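Formate dehydrogenase (Staphylococcus aureus, PDB 6TTB) probably oxidises formate to carbon dioxide while reducing NAD, the cofactor bound in this structure. Local coordinates at residues L186-G197 with L207-D218. Residues are numbered along the deposited sequence; the frame is centred on the assembly and turned at random.
With NAD (nicotinamide-adenine-dinucleotide), chain C.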
ATOM      1  N   LEU A 186       8.350  -3.640   5.179  1.00 24.15           N
ATOM      2  CA  LEU A 186       7.784  -4.925   4.879  1.00 22.92           C
ATOM      3  C   LEU A 186       8.897  -5.984   4.898  1.00 30.27           C
ATOM      4  O   LEU A 186       8.664  -7.187   5.157  1.00 30.83           O
ATOM      5  CB  LEU A 186       7.124  -4.840   3.513  1.00 20.20           C
ATOM      6  CG  LEU A 186       6.622  -6.183   3.022  1.00 20.55           C
ATOM      7  CD1 LEU A 186       5.598  -6.729   4.012  1.00 20.03           C
ATOM      8  CD2 LEU A 186       6.036  -6.094   1.630  1.00 17.52           C
ATOM      9  N   GLN A 187      10.108  -5.558   4.547  1.00 30.35           N
ATOM     10  CA  GLN A 187      11.189  -6.521   4.396  1.00 26.78           C
ATOM     11  C   GLN A 187      11.463  -7.240   5.749  1.00 25.87           C
ATOM     12  O   GLN A 187      11.338  -6.651   6.825  1.00 19.60           O
ATOM     13  CB  GLN A 187      12.386  -5.788   3.851  1.00 23.03           C
ATOM     14  CG  GLN A 187      13.667  -6.563   3.940  1.00 27.51           C
ATOM     15  CD  GLN A 187      14.837  -5.614   3.873  1.00 27.35           C
ATOM     16  OE1 GLN A 187      15.794  -5.867   3.179  1.00 29.76           O
ATOM     17  NE2 GLN A 187      14.712  -4.463   4.521  1.00 24.09           N
ATOM     18  N   HIS A 188      11.800  -8.537   5.659  1.00 24.28           N
ATOM     19  CA  HIS A 188      12.152  -9.394   6.787  1.00 23.12           C
ATOM     20  C   HIS A 188      10.922  -9.853   7.579  1.00 22.24           C
ATOM     21  O   HIS A 188      11.063 -10.604   8.513  1.00 21.38           O
ATOM     22  CB  HIS A 188      13.246  -8.758   7.685  1.00 32.55           C
ATOM     23  CG  HIS A 188      14.600  -8.576   7.042  1.00 29.71           C
ATOM     24  ND1 HIS A 188      15.336  -9.640   6.481  1.00 34.83           N
ATOM     25  CD2 HIS A 188      15.315  -7.465   6.787  1.00 26.22           C
ATOM     26  CE1 HIS A 188      16.458  -9.175   5.944  1.00 30.90           C
ATOM     27  NE2 HIS A 188      16.442  -7.837   6.072  1.00 34.69           N
ATOM     28  N   LYS A 189       9.710  -9.428   7.195  1.00 20.59           N
ATOM     29  CA  LYS A 189       8.528  -9.859   7.908  1.00 18.44           C
ATOM     30  C   LYS A 189       8.112 -11.232   7.399  1.00 21.04           C
ATOM     31  O   LYS A 189       8.440 -11.616   6.249  1.00 18.72           O
ATOM     32  CB  LYS A 189       7.381  -8.876   7.692  1.00 24.11           C
ATOM     33  CG  LYS A 189       7.672  -7.420   8.057  1.00 23.43           C
ATOM     34  CD  LYS A 189       7.209  -7.061   9.434  1.00 23.81           C
ATOM     35  CE  LYS A 189       7.944  -5.866   9.999  1.00 25.27           C
ATOM     36  NZ  LYS A 189       9.300  -5.823   9.428  1.00 27.85           N
ATOM     37  N   THR A 190       7.333 -11.965   8.227  1.00 17.86           N
ATOM     38  CA  THR A 190       6.835 -13.258   7.764  1.00 17.46           C
ATOM     39  C   THR A 190       5.389 -13.125   7.395  1.00 15.85           C
ATOM     40  O   THR A 190       4.588 -12.721   8.228  1.00 18.00           O
ATOM     41  CB  THR A 190       6.993 -14.353   8.827  1.00 20.03           C
ATOM     42  OG1 THR A 190       8.377 -14.396   9.251  1.00 25.03           O
ATOM     43  CG2 THR A 190       6.489 -15.718   8.394  1.00 13.94           C
ATOM     44  N   ILE A 191       5.065 -13.471   6.149  1.00 14.31           N
ATOM     45  CA  ILE A 191       3.696 -13.317   5.673  1.00 15.39           C
ATOM     46  C   ILE A 191       3.045 -14.675   5.467  1.00 16.86           C
ATOM     47  O   ILE A 191       3.565 -15.518   4.734  1.00 20.46           O
ATOM     48  CB  ILE A 191       3.575 -12.444   4.389  1.00 14.42           C
ATOM     49  CG1 ILE A 191       4.278 -11.085   4.501  1.00 13.83           C
ATOM     50  CG2 ILE A 191       2.130 -12.240   4.075  1.00 11.67           C
ATOM     51  CD1 ILE A 191       4.182 -10.474   5.881  1.00 14.73           C
ATOM     52  N   GLY A 192       1.829 -14.819   6.013  1.00 18.58           N
ATOM     53  CA  GLY A 192       1.073 -16.047   5.891  1.00 17.31           C
ATOM     54  C   GLY A 192      -0.013 -15.871   4.859  1.00 19.66           C
ATOM     55  O   GLY A 192      -0.759 -14.882   4.911  1.00 21.20           O
ATOM     56  N   ILE A 193      -0.008 -16.763   3.851  1.00 19.21           N
ATOM     57  CA  ILE A 193      -1.010 -16.725   2.793  1.00 21.07           C
ATOM     58  C   ILE A 193      -2.008 -17.826   3.080  1.00 21.27           C
ATOM     59  O   ILE A 193      -1.690 -18.993   2.929  1.00 22.57           O
ATOM     60  CB  ILE A 193      -0.368 -16.840   1.357  1.00 20.89           C
ATOM     61  CG1 ILE A 193       0.506 -15.624   0.984  1.00 18.22           C
ATOM     62  CG2 ILE A 193      -1.400 -17.112   0.282  1.00 15.42           C
ATOM     63  CD1 ILE A 193       1.944 -16.005   0.743  1.00 18.41           C
ATOM     64  N   PHE A 194      -3.199 -17.434   3.542  1.00 22.01           N
ATOM     65  CA  PHE A 194      -4.262 -18.379   3.771  1.00 19.84           C
ATOM     66  C   PHE A 194      -4.986 -18.643   2.464  1.00 24.65           C
ATOM     67  O   PHE A 194      -5.787 -17.840   2.034  1.00 35.87           O
ATOM     68  CB  PHE A 194      -5.236 -17.790   4.748  1.00 18.34           C
ATOM     69  CG  PHE A 194      -6.384 -18.697   5.076  1.00 20.16           C
ATOM     70  CD1 PHE A 194      -6.187 -19.856   5.843  1.00 20.47           C
ATOM     71  CD2 PHE A 194      -7.673 -18.379   4.655  1.00 17.27           C
ATOM     72  CE1 PHE A 194      -7.258 -20.686   6.145  1.00 18.37           C
ATOM     73  CE2 PHE A 194      -8.758 -19.159   5.019  1.00 15.99           C
ATOM     74  CZ  PHE A 194      -8.545 -20.341   5.710  1.00 18.75           C
ATOM     75  N   GLY A 195      -4.678 -19.781   1.817  1.00 25.37           N
ATOM     76  CA  GLY A 195      -5.357 -20.168   0.593  1.00 17.35           C
ATOM     77  C   GLY A 195      -4.486 -19.904  -0.604  1.00 19.30           C
ATOM     78  O   GLY A 195      -4.292 -18.764  -1.023  1.00 17.56           O
ATOM     79  N   PHE A 196      -3.876 -20.975  -1.074  1.00 23.40           N
ATOM     80  CA  PHE A 196      -2.729 -20.871  -1.943  1.00 19.29           C
ATOM     81  C   PHE A 196      -3.181 -21.367  -3.290  1.00 17.30           C
ATOM     82  O   PHE A 196      -2.617 -22.275  -3.823  1.00 20.51           O
ATOM     83  CB  PHE A 196      -1.542 -21.645  -1.338  1.00 19.80           C
ATOM     84  CG  PHE A 196      -0.189 -21.199  -1.826  1.00 20.62           C
ATOM     85  CD1 PHE A 196       0.219 -19.891  -1.675  1.00 22.08           C
ATOM     86  CD2 PHE A 196       0.699 -22.102  -2.411  1.00 19.64           C
ATOM     87  CE1 PHE A 196       1.464 -19.479  -2.157  1.00 24.13           C
ATOM     88  CE2 PHE A 196       1.942 -21.699  -2.883  1.00 20.48           C
ATOM     89  CZ  PHE A 196       2.322 -20.380  -2.760  1.00 21.66           C
ATOM     90  N   GLY A 197      -4.265 -20.790  -3.784  1.00 18.01           N
ATOM     91  CA  GLY A 197      -4.744 -21.054  -5.123  1.00 16.52           C
ATOM     92  C   GLY A 197      -4.099 -20.109  -6.117  1.00 20.35           C
ATOM     93  O   GLY A 197      -2.907 -19.732  -5.955  1.00 23.23           O
ATOM     94  N   LEU A 207       5.250 -11.005  -3.735  1.00 16.40           N
ATOM     95  CA  LEU A 207       5.851 -10.641  -2.481  1.00 16.88           C
ATOM     96  C   LEU A 207       7.301 -11.128  -2.450  1.00 18.83           C
ATOM     97  O   LEU A 207       8.083 -10.630  -1.653  1.00 22.80           O
ATOM     98  CB  LEU A 207       5.052 -11.184  -1.276  1.00 16.69           C
ATOM     99  CG  LEU A 207       3.817 -10.401  -0.807  1.00 13.62           C
ATOM    100  CD1 LEU A 207       3.211 -11.056   0.469  1.00 12.72           C
ATOM    101  CD2 LEU A 207       4.182  -8.987  -0.502  1.00 11.84           C
ATOM    102  N   ALA A 208       7.688 -12.087  -3.299  1.00 18.66           N
ATOM    103  CA  ALA A 208       8.961 -12.771  -3.029  1.00 20.00           C
ATOM    104  C   ALA A 208      10.105 -11.768  -3.040  1.00 20.75           C
ATOM    105  O   ALA A 208      10.971 -11.771  -2.154  1.00 23.31           O
ATOM    106  CB  ALA A 208       9.217 -13.912  -3.996  1.00 17.26           C
ATOM    107  N   PRO A 209      10.137 -10.871  -4.029  1.00 18.59           N
ATOM    108  CA  PRO A 209      11.240  -9.951  -4.163  1.00 20.07           C
ATOM    109  C   PRO A 209      11.314  -8.857  -3.111  1.00 24.85           C
ATOM    110  O   PRO A 209      12.113  -7.935  -3.256  1.00 34.80           O
ATOM    111  CB  PRO A 209      11.091  -9.314  -5.539  1.00 19.03           C
ATOM    112  CG  PRO A 209       9.858  -9.962  -6.170  1.00 21.12           C
ATOM    113  CD  PRO A 209       9.159 -10.774  -5.093  1.00 18.45           C
ATOM    114  N   PHE A 210      10.551  -8.965  -2.035  1.00 22.40           N
ATOM    115  CA  PHE A 210      10.586  -7.882  -1.058  1.00 24.17           C
ATOM    116  C   PHE A 210      11.299  -8.347   0.187  1.00 25.01           C
ATOM    117  O   PHE A 210      11.407  -7.588   1.160  1.00 21.03           O
ATOM    118  CB  PHE A 210       9.189  -7.524  -0.606  1.00 24.08           C
ATOM    119  CG  PHE A 210       8.500  -6.513  -1.456  1.00 23.80           C
ATOM    120  CD1 PHE A 210       8.660  -5.152  -1.207  1.00 27.93           C
ATOM    121  CD2 PHE A 210       7.681  -6.912  -2.502  1.00 22.08           C
ATOM    122  CE1 PHE A 210       8.023  -4.205  -2.012  1.00 30.60           C
ATOM    123  CE2 PHE A 210       7.042  -5.975  -3.311  1.00 21.14           C
ATOM    124  CZ  PHE A 210       7.177  -4.626  -3.043  1.00 28.61           C
ATOM    125  N   ASN A 211      11.693  -9.626   0.165  1.00 25.42           N
ATOM    126  CA  ASN A 211      12.654 -10.145   1.115  1.00 27.67           C
ATOM    127  C   ASN A 211      11.997 -10.298   2.481  1.00 27.95           C
ATOM    128  O   ASN A 211      12.270  -9.570   3.442  1.00 27.96           O
ATOM    129  CB  ASN A 211      13.938  -9.328   1.178  1.00 29.82           C
ATOM    130  CG  ASN A 211      15.036 -10.138   1.806  1.00 33.66           C
ATOM    131  OD1 ASN A 211      15.790  -9.620   2.642  1.00 35.55           O
ATOM    132  ND2 ASN A 211      15.115 -11.424   1.431  1.00 29.87           N
ATOM    133  N   VAL A 212      11.330 -11.410   2.600  1.00 27.35           N
ATOM    134  CA  VAL A 212      10.181 -11.600   3.440  1.00 28.69           C
ATOM    135  C   VAL A 212      10.052 -13.122   3.490  1.00 24.62           C
ATOM    136  O   VAL A 212      10.355 -13.760   2.506  1.00 31.57           O
ATOM    137  CB  VAL A 212       8.958 -10.879   2.763  1.00 28.84           C
ATOM    138  CG1 VAL A 212       7.909 -11.795   2.185  1.00 22.02           C
ATOM    139  CG2 VAL A 212       8.344  -9.770   3.608  1.00 26.61           C
ATOM    140  N   THR A 213       9.790 -13.701   4.648  1.00 20.27           N
ATOM    141  CA  THR A 213       9.476 -15.111   4.671  1.00 21.86           C
ATOM    142  C   THR A 213       7.986 -15.338   4.384  1.00 22.32           C
ATOM    143  O   THR A 213       7.140 -14.738   5.045  1.00 22.69           O
ATOM    144  CB  THR A 213       9.879 -15.737   5.996  1.00 21.52           C
ATOM    145  OG1 THR A 213      11.297 -15.712   5.947  1.00 24.08           O
ATOM    146  CG2 THR A 213       9.412 -17.165   6.108  1.00 19.43           C
ATOM    147  N   LEU A 214       7.697 -16.177   3.374  1.00 18.25           N
ATOM    148  CA  LEU A 214       6.354 -16.583   3.038  1.00 18.65           C
ATOM    149  C   LEU A 214       6.059 -17.936   3.662  1.00 22.82           C
ATOM    150  O   LEU A 214       6.806 -18.898   3.444  1.00 23.90           O
ATOM    151  CB  LEU A 214       6.274 -16.703   1.520  1.00 17.39           C
ATOM    152  CG  LEU A 214       6.502 -15.393   0.807  1.00 17.12           C
ATOM    153  CD1 LEU A 214       5.887 -15.418  -0.566  1.00 16.55           C
ATOM    154  CD2 LEU A 214       5.883 -14.275   1.626  1.00 24.15           C
ATOM    155  N   GLN A 215       4.895 -18.033   4.325  1.00 21.77           N
ATOM    156  CA  GLN A 215       4.235 -19.299   4.612  1.00 20.08           C
ATOM    157  C   GLN A 215       2.829 -19.285   3.989  1.00 19.04           C
ATOM    158  O   GLN A 215       2.189 -18.263   3.915  1.00 21.80           O
ATOM    159  CB  GLN A 215       3.899 -19.363   6.089  1.00 23.43           C
ATOM    160  CG  GLN A 215       5.064 -19.336   7.036  1.00 21.18           C
ATOM    161  CD  GLN A 215       4.604 -19.153   8.462  1.00 18.80           C
ATOM    162  OE1 GLN A 215       3.683 -18.420   8.731  1.00 16.80           O
ATOM    163  NE2 GLN A 215       5.342 -19.718   9.401  1.00 22.80           N
ATOM    164  N   HIS A 216       2.323 -20.450   3.634  1.00 20.31           N
ATOM    165  CA  HIS A 216       0.956 -20.602   3.227  1.00 20.04           C
ATOM    166  C   HIS A 216       0.338 -21.819   3.865  1.00 23.51           C
ATOM    167  O   HIS A 216       1.040 -22.744   4.267  1.00 24.27           O
ATOM    168  CB  HIS A 216       0.874 -20.768   1.758  1.00 20.75           C
ATOM    169  CG  HIS A 216       1.459 -22.042   1.295  1.00 24.41           C
ATOM    170  ND1 HIS A 216       2.818 -22.233   1.218  1.00 21.78           N
ATOM    171  CD2 HIS A 216       0.876 -23.140   0.763  1.00 24.71           C
ATOM    172  CE1 HIS A 216       3.049 -23.414   0.699  1.00 27.47           C
ATOM    173  NE2 HIS A 216       1.872 -23.972   0.374  1.00 27.81           N
ATOM    174  N   TYR A 217      -0.998 -21.769   3.973  1.00 28.44           N
ATOM    175  CA  TYR A 217      -1.855 -22.925   4.227  1.00 24.35           C
ATOM    176  C   TYR A 217      -2.918 -23.016   3.137  1.00 21.26           C
ATOM    177  O   TYR A 217      -3.525 -22.013   2.746  1.00 17.48           O
ATOM    178  CB  TYR A 217      -2.558 -22.793   5.594  1.00 26.42           C
ATOM    179  CG  TYR A 217      -3.609 -23.832   5.778  1.00 25.36           C
ATOM    180  CD1 TYR A 217      -4.792 -23.734   5.065  1.00 24.61           C
ATOM    181  CD2 TYR A 217      -3.357 -25.003   6.512  1.00 25.77           C
ATOM    182  CE1 TYR A 217      -5.719 -24.757   5.071  1.00 27.43           C
ATOM    183  CE2 TYR A 217      -4.295 -26.029   6.563  1.00 24.91           C
ATOM    184  CZ  TYR A 217      -5.467 -25.906   5.813  1.00 28.39           C
ATOM    185  OH  TYR A 217      -6.461 -26.825   5.862  1.00 30.11           O
ATOM    186  N   ASP A 218      -3.137 -24.220   2.648  1.00 23.68           N
ATOM    187  CA  ASP A 218      -4.234 -24.522   1.734  1.00 26.41           C
ATOM    188  C   ASP A 218      -4.595 -25.949   2.065  1.00 34.17           C
ATOM    189  O   ASP A 218      -3.718 -26.682   2.512  1.00 44.55           O
ATOM    190  CB  ASP A 218      -3.764 -24.378   0.282  1.00 25.26           C
ATOM    191  CG  ASP A 218      -4.826 -24.631  -0.775  1.00 29.04           C
ATOM    192  OD1 ASP A 218      -5.509 -25.675  -0.652  1.00 30.42           O
ATOM    193  OD2 ASP A 218      -4.977 -23.767  -1.752  1.00 28.44           O
TER
HETATM  194  PA  NAD C 401      -8.618 -20.438  -5.958  1.00 52.06           P
HETATM  195  O1A NAD C 401      -9.634 -21.527  -6.029  1.00 54.80           O
HETATM  196  O2A NAD C 401      -7.457 -20.366  -6.933  1.00 45.39           O
HETATM  197  O5B NAD C 401      -8.089 -20.267  -4.446  1.00 58.43           O
HETATM  198  C5B NAD C 401      -8.767 -20.885  -3.333  1.00 50.36           C
HETATM  199  C4B NAD C 401      -7.841 -21.914  -2.736  1.00 57.87           C
HETATM  200  O4B NAD C 401      -8.080 -21.935  -1.316  1.00 58.39           O
HETATM  201  C3B NAD C 401      -8.029 -23.360  -3.255  1.00 59.55           C
HETATM  202  O3B NAD C 401      -7.000 -23.855  -4.111  1.00 42.65           O
HETATM  203  C2B NAD C 401      -8.173 -24.227  -1.997  1.00 63.37           C
HETATM  204  O2B NAD C 401      -7.257 -25.301  -1.952  1.00 56.97           O
HETATM  205  C1B NAD C 401      -8.015 -23.248  -0.824  1.00 56.33           C
HETATM  206  N9A NAD C 401      -9.017 -23.450   0.228  1.00 55.64           N
HETATM  207  C8A NAD C 401     -10.174 -24.213   0.135  1.00 45.00           C
HETATM  208  N7A NAD C 401     -10.801 -24.352   1.280  1.00 39.21           N
HETATM  209  C5A NAD C 401      -9.969 -23.733   2.213  1.00 52.10           C
HETATM  210  C6A NAD C 401     -10.035 -23.585   3.629  1.00 45.12           C
HETATM  211  N6A NAD C 401     -10.964 -24.126   4.398  1.00 39.47           N
HETATM  212  N1A NAD C 401      -8.987 -22.978   4.240  1.00 53.83           N
HETATM  213  C2A NAD C 401      -8.008 -22.467   3.475  1.00 45.90           C
HETATM  214  N3A NAD C 401      -7.862 -22.506   2.148  1.00 39.81           N
HETATM  215  C4A NAD C 401      -8.871 -23.162   1.565  1.00 51.37           C
HETATM  216  O3  NAD C 401      -9.386 -19.089  -6.067  1.00 50.79           O
HETATM  217  PN  NAD C 401      -8.673 -17.723  -6.318  1.00 40.39           P
HETATM  218  O1N NAD C 401      -8.830 -17.435  -7.788  1.00 49.67           O
HETATM  219  O2N NAD C 401      -7.294 -17.762  -5.727  1.00 34.82           O
HETATM  220  O5D NAD C 401      -9.624 -16.745  -5.443  1.00 47.43           O
HETATM  221  C5D NAD C 401      -9.256 -16.442  -4.063  1.00 49.08           C
HETATM  222  C4D NAD C 401     -10.442 -15.810  -3.423  1.00 53.44           C
HETATM  223  O4D NAD C 401     -10.423 -14.399  -3.750  1.00 43.57           O
HETATM  224  C3D NAD C 401     -11.779 -16.393  -3.941  1.00 57.97           C
HETATM  225  O3D NAD C 401     -12.472 -17.137  -2.951  1.00 70.15           O
HETATM  226  C2D NAD C 401     -12.551 -15.181  -4.470  1.00 54.30           C
HETATM  227  O2D NAD C 401     -13.883 -15.040  -3.995  1.00 49.84           O
HETATM  228  C1D NAD C 401     -11.732 -13.972  -4.058  1.00 47.46           C
HETATM  229  N1N NAD C 401     -11.690 -13.015  -5.175  1.00 36.45           N
HETATM  230  C2N NAD C 401     -12.114 -11.668  -4.962  1.00 38.54           C
HETATM  231  C3N NAD C 401     -12.080 -10.730  -6.018  1.00 33.32           C
HETATM  232  C7N NAD C 401     -12.242  -9.236  -5.733  1.00 35.01           C
HETATM  233  O7N NAD C 401     -12.669  -8.507  -6.628  1.00 34.37           O
HETATM  234  N7N NAD C 401     -11.890  -8.756  -4.524  1.00 36.40           N
HETATM  235  C4N NAD C 401     -11.841 -11.231  -7.351  1.00 37.05           C
HETATM  236  C5N NAD C 401     -11.457 -12.575  -7.546  1.00 37.60           C
HETATM  237  C6N NAD C 401     -11.417 -13.456  -6.447  1.00 37.32           C
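With CG set between its backbone N and carbonyl carbon (chi1 68°), His216 turns its imidazole over one face of Phe196, whose own CG lies opposite its backbone N (chi1 -157°). The rings stack face to face, centroids 3.9 Å apart and planes 28° from parallel, with His216 CD2 above the CG–CD2 side of the phenyl. Ser228 and Asn221 hydrogen-bond the two imidazole nitrogens, fixing the ring's rotation. Asp218 OD2 accepts Phe196 N at 3.1 Å on its anti side and also receives NAD O3B, tying the glycine-rich turn to the adenosine ribose, while OD1 takes the backbone N of Ile220. Phe194 and Tyr217 lie on the other face of the sheet; NAD C2A sits over a face of the Phe194 ring but at the edge of the Tyr217 ring. The parallel strands 190-194 and 213-217 are joined by alternating backbone hydrogen bonds, from Thr213 N to Lys189 O through to Gly195 N on Tyr217 O (2.7 Å). On the His216 side, Leu207 CD1 meets Ile191 CG2 at 3.9 Å, closing the helix end onto the sheet. This is the first beta-alpha-beta crossover of the NAD-binding Rossmann domain, with its glycine-rich turn and the acidic residue just after the second strand at the adenosine ribose.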